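Local coordinates for beta-lactamase-related domain-containing protein (Bacteroides dorei DSM 17855, PDB 5TGF) that probably acts as a serine hydrolase of the beta-lactamase family, although its substrate is not established, at residues Pro12-Ile17 and Phe41-Gly46; Gln102-Thr107 and Leu150-Ala155; Lys53-Ser58 and Gly202-Leu207. All blocks are in the same frame, centred on the assembly; numbering follows the deposited sequence.

Contact 1. Residues Pro12-Ile17 and Phe41-Gly46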
loop_
_atom_site.group_PDB
_atom_site.type_symbol
_atom_site.label_atom_id
_atom_site.label_comp_id
_atom_site.label_asym_id
_atom_site.label_seq_id
_atom_site.Cartn_x
_atom_site.Cartn_y
_atom_site.Cartn_z
ATOM N N PRO A 12 -24.660 10.791 1.624
ATOM C CA PRO A 12 -24.184 10.499 0.274
ATOM C C PRO A 12 -23.146 9.331 0.238
ATOM O O PRO A 12 -23.132 8.539 -0.712
ATOM C CB PRO A 12 -23.570 11.820 -0.176
ATOM C CG PRO A 12 -24.215 12.854 0.686
ATOM C CD PRO A 12 -24.379 12.188 2.009
ATOM N N LEU A 13 -22.304 9.225 1.266
ATOM C CA LEU A 13 -21.332 8.132 1.330
ATOM C C LEU A 13 -22.057 6.804 1.562
ATOM O O LEU A 13 -21.812 5.815 0.874
ATOM C CB LEU A 13 -20.323 8.393 2.445
ATOM C CG LEU A 13 -19.243 7.346 2.670
ATOM C CD1 LEU A 13 -18.378 7.258 1.421
ATOM C CD2 LEU A 13 -18.391 7.685 3.891
ATOM N N ASP A 14 -22.975 6.794 2.535
ATOM C CA ASP A 14 -23.737 5.581 2.861
ATOM C C ASP A 14 -24.540 5.112 1.636
ATOM O O ASP A 14 -24.662 3.909 1.376
ATOM C CB ASP A 14 -24.640 5.866 4.067
ATOM C CG ASP A 14 -25.408 4.630 4.558
ATOM O OD1 ASP A 14 -24.825 3.521 4.661
ATOM O OD2 ASP A 14 -26.588 4.806 4.937
ATOM N N SER A 15 -25.027 6.051 0.825
ATOM C CA SER A 15 -25.846 5.670 -0.326
ATOM C C SER A 15 -24.984 4.970 -1.343
ATOM O O SER A 15 -25.406 3.998 -1.961
ATOM C CB SER A 15 -26.527 6.877 -0.991
ATOM O OG SER A 15 -27.589 7.361 -0.196
ATOM N N ILE A 16 -23.774 5.475 -1.534
ATOM C CA ILE A 16 -22.888 4.889 -2.545
ATOM C C ILE A 16 -22.487 3.468 -2.123
ATOM O O ILE A 16 -22.542 2.546 -2.917
ATOM C CB ILE A 16 -21.640 5.756 -2.774
ATOM C CG1 ILE A 16 -22.042 7.080 -3.442
ATOM C CG2 ILE A 16 -20.614 5.004 -3.628
ATOM C CD1 ILE A 16 -20.930 8.135 -3.462
ATOM N N ILE A 17 -22.105 3.298 -0.871
ATOM C CA ILE A 17 -21.688 1.972 -0.408
ATOM C C ILE A 17 -22.879 0.978 -0.424
ATOM O O ILE A 17 -22.740 -0.165 -0.853
ATOM C CB ILE A 17 -21.052 2.036 0.993
ATOM C CG1 ILE A 17 -19.803 2.919 0.957
ATOM C CG2 ILE A 17 -20.706 0.654 1.497
ATOM C CD1 ILE A 17 -19.200 3.238 2.306
ATOM N N PHE A 41 -17.704 8.741 11.020
ATOM C CA PHE A 41 -18.586 7.785 10.384
ATOM C C PHE A 41 -17.936 6.417 10.434
ATOM O O PHE A 41 -16.776 6.267 10.080
ATOM C CB PHE A 41 -18.874 8.201 8.941
ATOM C CG PHE A 41 -19.885 7.336 8.263
ATOM C CD1 PHE A 41 -21.241 7.450 8.564
ATOM C CD2 PHE A 41 -19.497 6.406 7.323
ATOM C CE1 PHE A 41 -22.168 6.632 7.920
ATOM C CE2 PHE A 41 -20.418 5.594 6.692
ATOM C CZ PHE A 41 -21.753 5.720 6.968
ATOM N N GLU A 42 -18.703 5.427 10.902
ATOM C CA GLU A 42 -18.212 4.054 11.037
ATOM C C GLU A 42 -19.400 3.127 10.915
ATOM O O GLU A 42 -20.383 3.286 11.635
ATOM C CB GLU A 42 -17.521 3.863 12.390
ATOM C CG GLU A 42 -16.649 2.625 12.504
ATOM C CD GLU A 42 -15.828 2.606 13.790
ATOM O OE1 GLU A 42 -16.381 2.901 14.874
ATOM O OE2 GLU A 42 -14.611 2.326 13.716
ATOM N N LYS A 43 -19.343 2.186 9.974
ATOM C CA LYS A 43 -20.502 1.371 9.639
ATOM C C LYS A 43 -20.055 0.101 8.956
ATOM O O LYS A 43 -19.108 0.115 8.139
ATOM C CB LYS A 43 -21.434 2.110 8.695
ATOM C CG LYS A 43 -22.741 1.375 8.447
ATOM C CD LYS A 43 -23.760 2.222 7.716
ATOM C CE LYS A 43 -25.021 1.422 7.474
ATOM N NZ LYS A 43 -25.986 2.170 6.612
ATOM N N ALA A 44 -20.717 -0.997 9.298
ATOM C CA ALA A 44 -20.464 -2.266 8.634
ATOM C C ALA A 44 -21.683 -2.650 7.811
ATOM O O ALA A 44 -22.804 -2.281 8.139
ATOM C CB ALA A 44 -20.111 -3.330 9.658
ATOM N N TYR A 45 -21.451 -3.330 6.698
ATOM C CA TYR A 45 -22.497 -3.705 5.732
ATOM C C TYR A 45 -22.455 -5.206 5.492
ATOM O O TYR A 45 -21.407 -5.855 5.601
ATOM C CB TYR A 45 -22.264 -2.999 4.393
ATOM C CG TYR A 45 -22.326 -1.490 4.443
ATOM C CD1 TYR A 45 -21.259 -0.749 4.943
ATOM C CD2 TYR A 45 -23.452 -0.793 3.997
ATOM C CE1 TYR A 45 -21.295 0.633 4.983
ATOM C CE2 TYR A 45 -23.501 0.598 4.061
ATOM C CZ TYR A 45 -22.423 1.308 4.563
ATOM O OH TYR A 45 -22.420 2.706 4.636
ATOM N N GLY A 46 -23.608 -5.774 5.161
ATOM C CA GLY A 46 -23.713 -7.201 4.903
ATOM C C GLY A 46 -23.223 -8.008 6.081
ATOM O O GLY A 46 -23.590 -7.727 7.212
#
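D14 on helix 11-22 puts a single carboxylate oxygen between two donors of strand 38-46. The phenol of Y45 gives its proton to OD1 in a short bond (D14 OD1 to Y45 OH 2.5 Å); OD1 accepts it on its anti lone pair, the one pointing away from OD2. The ammonium of K43 meets the same oxygen from the syn side, with NZ 2.6 Å from D14 OD1 and lying 23° out of the carboxylate plane. This salt bridge is lopsided, since D14 OD2 stands 3.2 Å from K43 NZ. K43 reaches across as a fully extended chain, while D14 holds CG opposite its own backbone N (chi1 -176°), swinging the acid out from the helix to meet it.

One turn on, I17 covers the ring of the same tyrosine. Its CG2 methyl sits over the centre of one Y45 face, 3.5 Å from the ring centroid and 11° off the normal, a close CH-pi contact. Toward the start of the helix segment the packing becomes mainly apolar: L13 CD2 lies 3.8 Å from F41 CD2, and D14 CB rests near F41 CZ. The hydroxyl of Y45 is also at the edge of the F41 ring, in its plane. L13 also touches I31 of strand 28-35 and L329, V333 and I336 of helix 328-337; the two terminal helices thus cover one side of the antiparallel sheet, as in serine beta-lactamases. The helix segment runs nearly parallel to this edge strand, their axes 10.9 Å apart.

Two donors on one oxygen, one of them cationic, would be expected to favour the ionised form of D14, and together they fix the rotation of its carboxylate and the direction of the tyrosine hydroxyl.

Contact 2. Residues Gln102-Thr107 and Leu150-Ala155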
loop_
_atom_site.group_PDB
_atom_site.type_symbol
_atom_site.label_atom_id
_atom_site.label_comp_id
_atom_site.label_asym_id
_atom_site.label_seq_id
_atom_site.Cartn_x
_atom_site.Cartn_y
_atom_site.Cartn_z
ATOM N N GLN A 102 14.019 2.571 -5.058
ATOM C CA GLN A 102 13.543 2.284 -6.423
ATOM C C GLN A 102 12.668 1.039 -6.445
ATOM O O GLN A 102 11.678 0.977 -7.198
ATOM C CB GLN A 102 14.690 2.105 -7.418
ATOM C CG GLN A 102 15.388 3.439 -7.691
ATOM C CD GLN A 102 16.683 3.335 -8.495
ATOM O OE1 GLN A 102 17.396 2.338 -8.454
ATOM N NE2 GLN A 102 17.017 4.419 -9.168
ATOM N N LEU A 103 13.044 0.056 -5.650
ATOM C CA LEU A 103 12.226 -1.142 -5.488
ATOM C C LEU A 103 10.813 -0.771 -5.026
ATOM O O LEU A 103 9.838 -1.254 -5.567
ATOM C CB LEU A 103 12.882 -2.140 -4.493
ATOM C CG LEU A 103 14.232 -2.749 -4.911
ATOM C CD1 LEU A 103 14.932 -3.447 -3.744
ATOM C CD2 LEU A 103 14.094 -3.695 -6.093
ATOM N N LEU A 104 10.721 0.120 -4.050
ATOM C CA LEU A 104 9.446 0.410 -3.404
ATOM C C LEU A 104 8.615 1.470 -4.136
ATOM O O LEU A 104 7.582 1.882 -3.623
ATOM C CB LEU A 104 9.695 0.854 -1.967
ATOM C CG LEU A 104 10.204 -0.201 -1.003
ATOM C CD1 LEU A 104 10.786 0.419 0.252
ATOM C CD2 LEU A 104 9.103 -1.169 -0.629
ATOM N N SER A 105 9.141 2.016 -5.237
ATOM C CA SER A 105 8.456 3.063 -5.983
ATOM C C SER A 105 8.098 2.618 -7.397
ATOM O O SER A 105 7.658 3.432 -8.196
ATOM C CB SER A 105 9.313 4.319 -6.043
ATOM O OG SER A 105 10.535 4.073 -6.743
ATOM N N HIS A 106 8.217 1.310 -7.676
ATOM C CA HIS A 106 7.912 0.746 -8.966
ATOM C C HIS A 106 8.791 1.301 -10.093
ATOM O O HIS A 106 8.317 1.446 -11.229
ATOM C CB HIS A 106 6.440 0.918 -9.282
ATOM C CG HIS A 106 5.563 0.329 -8.229
ATOM N ND1 HIS A 106 5.590 -1.019 -7.932
ATOM C CD2 HIS A 106 4.725 0.900 -7.333
ATOM C CE1 HIS A 106 4.782 -1.253 -6.913
ATOM N NE2 HIS A 106 4.216 -0.113 -6.567
ATOM N N THR A 107 9.993 1.764 -9.733
ATOM C CA THR A 107 10.899 2.361 -10.715
ATOM C C THR A 107 12.198 1.539 -10.845
ATOM O O THR A 107 13.149 2.007 -11.444
ATOM C CB THR A 107 11.228 3.828 -10.431
ATOM O OG1 THR A 107 11.796 3.971 -9.119
ATOM C CG2 THR A 107 9.991 4.680 -10.531
ATOM N N LEU A 150 7.247 -8.131 -7.702
ATOM C CA LEU A 150 8.525 -8.799 -7.428
ATOM C C LEU A 150 9.560 -7.915 -6.753
ATOM O O LEU A 150 10.307 -8.401 -5.910
ATOM C CB LEU A 150 9.114 -9.432 -8.701
ATOM C CG LEU A 150 8.241 -10.474 -9.420
ATOM C CD1 LEU A 150 9.001 -11.056 -10.606
ATOM C CD2 LEU A 150 7.868 -11.577 -8.452
ATOM N N ALA A 151 9.677 -6.655 -7.164
ATOM C CA ALA A 151 10.694 -5.787 -6.604
ATOM C C ALA A 151 10.561 -5.622 -5.113
ATOM O O ALA A 151 11.567 -5.580 -4.400
ATOM C CB ALA A 151 10.695 -4.426 -7.285
HETATM N N MSE A 152 9.332 -5.590 -4.610
HETATM C CA MSE A 152 9.129 -5.426 -3.168
HETATM C C MSE A 152 9.552 -6.651 -2.413
HETATM O O MSE A 152 9.846 -6.566 -1.228
HETATM C CB MSE A 152 7.707 -4.964 -2.840
HETATM C CG MSE A 152 7.599 -3.505 -3.291
HETATM SE SE MSE A 152 5.807 -2.814 -2.891
HETATM C CE MSE A 152 5.618 -3.361 -1.020
ATOM N N GLN A 153 9.555 -7.818 -3.073
ATOM C CA GLN A 153 10.114 -9.026 -2.440
ATOM C C GLN A 153 11.572 -8.835 -2.110
ATOM O O GLN A 153 12.022 -9.204 -1.034
ATOM C CB GLN A 153 9.961 -10.273 -3.308
ATOM C CG GLN A 153 8.554 -10.601 -3.714
ATOM C CD GLN A 153 7.725 -11.118 -2.572
ATOM O OE1 GLN A 153 7.141 -10.341 -1.807
ATOM N NE2 GLN A 153 7.653 -12.435 -2.453
ATOM N N ILE A 154 12.304 -8.235 -3.032
ATOM C CA ILE A 154 13.724 -7.943 -2.824
ATOM C C ILE A 154 13.889 -6.933 -1.689
ATOM O O ILE A 154 14.717 -7.146 -0.794
ATOM C CB ILE A 154 14.376 -7.403 -4.095
ATOM C CG1 ILE A 154 14.251 -8.420 -5.246
ATOM C CG2 ILE A 154 15.834 -7.049 -3.859
ATOM C CD1 ILE A 154 14.928 -7.926 -6.504
ATOM N N ALA A 155 13.093 -5.865 -1.706
ATOM C CA ALA A 155 13.101 -4.863 -0.634
ATOM C C ALA A 155 12.875 -5.501 0.724
ATOM O O ALA A 155 13.609 -5.217 1.686
ATOM C CB ALA A 155 12.057 -3.764 -0.883
#
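L103 has more surface buried here than any other residue, and it spreads its two methyls along the first turns of helix 150-163. CD2 rests on A151, 3.7 Å from A151 CB, and also touches that residue's carbonyl oxygen. CD1 reaches further along the helix to I154, whose CG2 methyl is 3.7 Å from L103 CD1; the two side chains meet at about a right angle. L103 CB meets A155 CB, one residue further along the helix, and CD1 also touches A155 N. The alanine methyls are small enough for the backbones to come close, with the CA atoms of L103 and A151 5.0 Å apart.

L103 and L104 begin the Leu-Leu-Ser-His-Thr sequence that recurs in the beta-lactamase family. Here it forms the end of helix 100-103 and a type I turn from L103 to H106, packed in the helical part of the fold against the helix that follows Y147. Y147 and K61 belong to the probable SxxK-type active site, and both touch H106.

M152, a selenomethionine, lies on the side of the helix that faces L104 and H106. Its CG is 3.8 Å from L104 CD2, the two chains crossing at about a right angle. Rotation about the CG-SE bond (chi3 49°) bends the chain and turns CE back toward the same leucine methyl. The selenium itself comes obliquely to the imidazole, 4.4 Å from M152 SE to H106 CE1, and lies 53° off the ring normal.

L104 uses CD2 for both of its neighbours on the helix, the other being A155, with L104 CD2 3.9 Å from A155 CB. I68 of helix 60-74 touches both L104 and A155, while W79 packs on L104 and I132 of helix 125-133 on I154.

Contact 3. Residues Lys53-Ser58 and Gly202-Leu207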
loop_
_atom_site.group_PDB
_atom_site.type_symbol
_atom_site.label_atom_id
_atom_site.label_comp_id
_atom_site.label_asym_id
_atom_site.label_seq_id
_atom_site.Cartn_x
_atom_site.Cartn_y
_atom_site.Cartn_z
ATOM N N LYS A 53 -11.777 -10.442 9.009
ATOM C CA LYS A 53 -10.507 -10.500 8.331
ATOM C C LYS A 53 -10.704 -10.571 6.816
ATOM O O LYS A 53 -11.550 -11.337 6.338
ATOM C CB LYS A 53 -9.684 -11.696 8.823
ATOM C CG LYS A 53 -9.131 -11.486 10.207
ATOM C CD LYS A 53 -8.406 -12.721 10.704
ATOM C CE LYS A 53 -7.018 -12.822 10.101
ATOM N NZ LYS A 53 -6.433 -14.160 10.359
ATOM N N VAL A 54 -9.941 -9.763 6.081
ATOM C CA VAL A 54 -10.061 -9.681 4.639
ATOM C C VAL A 54 -8.666 -9.657 4.030
ATOM O O VAL A 54 -7.761 -8.960 4.527
ATOM C CB VAL A 54 -10.830 -8.408 4.204
ATOM C CG1 VAL A 54 -11.018 -8.403 2.699
ATOM C CG2 VAL A 54 -12.188 -8.289 4.876
ATOM N N TYR A 55 -8.496 -10.386 2.931
ATOM C CA TYR A 55 -7.291 -10.245 2.094
ATOM C C TYR A 55 -7.388 -8.981 1.239
ATOM O O TYR A 55 -8.266 -8.876 0.396
ATOM C CB TYR A 55 -7.135 -11.457 1.201
ATOM C CG TYR A 55 -6.708 -12.674 1.984
ATOM C CD1 TYR A 55 -5.388 -12.815 2.374
ATOM C CD2 TYR A 55 -7.639 -13.638 2.390
ATOM C CE1 TYR A 55 -4.992 -13.872 3.192
ATOM C CE2 TYR A 55 -7.242 -14.725 3.189
ATOM C CZ TYR A 55 -5.940 -14.793 3.612
ATOM O OH TYR A 55 -5.480 -15.849 4.376
ATOM N N VAL A 56 -6.552 -7.997 1.535
ATOM C CA VAL A 56 -6.723 -6.627 0.962
ATOM C C VAL A 56 -5.732 -6.292 -0.148
ATOM O O VAL A 56 -5.697 -5.148 -0.682
ATOM C CB VAL A 56 -6.624 -5.544 2.048
ATOM C CG1 VAL A 56 -7.761 -5.724 3.049
ATOM C CG2 VAL A 56 -5.278 -5.551 2.738
ATOM N N ALA A 57 -4.948 -7.285 -0.540
ATOM C CA ALA A 57 -4.046 -7.139 -1.693
ATOM C C ALA A 57 -3.135 -5.925 -1.561
ATOM O O ALA A 57 -2.495 -5.778 -0.522
ATOM C CB ALA A 57 -4.869 -7.120 -2.966
ATOM N N SER A 58 -3.122 -5.012 -2.534
ATOM C CA SER A 58 -2.149 -3.919 -2.527
ATOM C C SER A 58 -2.347 -2.906 -1.431
ATOM O O SER A 58 -1.468 -2.070 -1.242
ATOM C CB SER A 58 -2.099 -3.203 -3.856
ATOM O OG SER A 58 -1.659 -4.103 -4.843
ATOM N N GLY A 202 0.016 -9.706 -0.099
ATOM C CA GLY A 202 -0.300 -10.772 0.835
ATOM C C GLY A 202 -1.137 -10.430 2.057
ATOM O O GLY A 202 -1.651 -11.344 2.723
ATOM N N LEU A 203 -1.227 -9.140 2.386
ATOM C CA LEU A 203 -1.780 -8.693 3.664
ATOM C C LEU A 203 -3.238 -9.113 3.871
ATOM O O LEU A 203 -4.125 -8.907 3.000
ATOM C CB LEU A 203 -1.643 -7.163 3.824
ATOM C CG LEU A 203 -2.166 -6.641 5.174
ATOM C CD1 LEU A 203 -1.329 -7.159 6.342
ATOM C CD2 LEU A 203 -2.168 -5.126 5.234
ATOM N N CYS A 204 -3.454 -9.780 4.996
ATOM C CA CYS A 204 -4.777 -10.043 5.544
ATOM C C CYS A 204 -4.942 -9.140 6.779
ATOM O O CYS A 204 -4.048 -9.112 7.616
ATOM C CB CYS A 204 -4.859 -11.509 5.947
ATOM S SG CYS A 204 -6.527 -12.067 6.375
ATOM N N THR A 205 -6.043 -8.384 6.852
ATOM C CA THR A 205 -6.250 -7.427 7.931
ATOM C C THR A 205 -7.745 -7.189 8.213
ATOM O O THR A 205 -8.601 -7.883 7.713
ATOM C CB THR A 205 -5.489 -6.121 7.652
ATOM O OG1 THR A 205 -5.358 -5.334 8.851
ATOM C CG2 THR A 205 -6.126 -5.314 6.562
ATOM N N THR A 206 -8.018 -6.262 9.113
ATOM C CA THR A 206 -9.395 -5.910 9.472
ATOM C C THR A 206 -9.526 -4.400 9.399
ATOM O O THR A 206 -8.520 -3.683 9.415
ATOM C CB THR A 206 -9.721 -6.381 10.895
ATOM O OG1 THR A 206 -8.851 -5.722 11.820
ATOM C CG2 THR A 206 -9.514 -7.888 11.053
ATOM N N LEU A 207 -10.758 -3.908 9.443
ATOM C CA LEU A 207 -10.992 -2.484 9.553
ATOM C C LEU A 207 -10.320 -1.907 10.805
ATOM O O LEU A 207 -9.598 -0.901 10.690
ATOM C CB LEU A 207 -12.477 -2.170 9.603
ATOM C CG LEU A 207 -12.824 -0.681 9.803
ATOM C CD1 LEU A 207 -12.406 0.111 8.567
ATOM C CD2 LEU A 207 -14.288 -0.453 10.142
HETATM O O HOH W 1 -4.185 -9.855 0.400
HETATM O O HOH W 2 -0.047 -6.711 0.830
#
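In a short antiparallel ribbon of strands 54-55 and 204-205, the first strand runs on to S58, the probable nucleophile of a serine beta-lactamase SxxK motif, whose OG is hydrogen-bonded to K61 and Y147. V54 and T205 form a hydrogen-bonded pair, with V54 N 2.8 Å from T205 O and T205 N 2.9 Å from V54 O. The next rung joins V56 N to L203 O at 3.0 Å, with V56 N almost in line with the L203 carbonyl bond.

Y55 and C204, the non-hydrogen-bonded pair between these rungs, share one face of the ribbon. C204 SG stands over the centre of the Y55 ring, 4.0 Å from the centroid and 12° off the normal. C204 CB meets the same ring at CE1. Swung away from its own backbone N (chi1 -170°), the thiol also touches K53 CE, while K53 NZ continues to H185. K53 CG meets the T206 methyl, and T206 OG1 caps helix 207-218 at D209 N. On the V54 and T205 face, T205 CG2 nestles against both methyls of V56.

Past the strands the chains separate and waters fill in. One accepts from A57 N and donates to L203 O; the second water's oxygen lies 2.9 Å from A57 O, to which it donates, and it accepts from L203 N.

Overall arrangement
Contacts 2 and 3 flank the probable active site. Contact 3 contains S58, while H106 of contact 2 touches the SxxK residues; their centres are 20 Å apart and their nearest atoms about 7 Å. Along the chain contact 2 is nested within the loop that contact 3 closes. A bound glycerol, probably from crystallisation, lies about 5 Å from the A57 side chain. Contact 1 belongs to the outer edge of the large sheet, 35 Å from contact 2 between centres and across the chain's centre from it. Its strand 38-46 is followed directly by strand 54-55, and contacts 1 and 3 approach to about 5 Å between nearest atoms without touching.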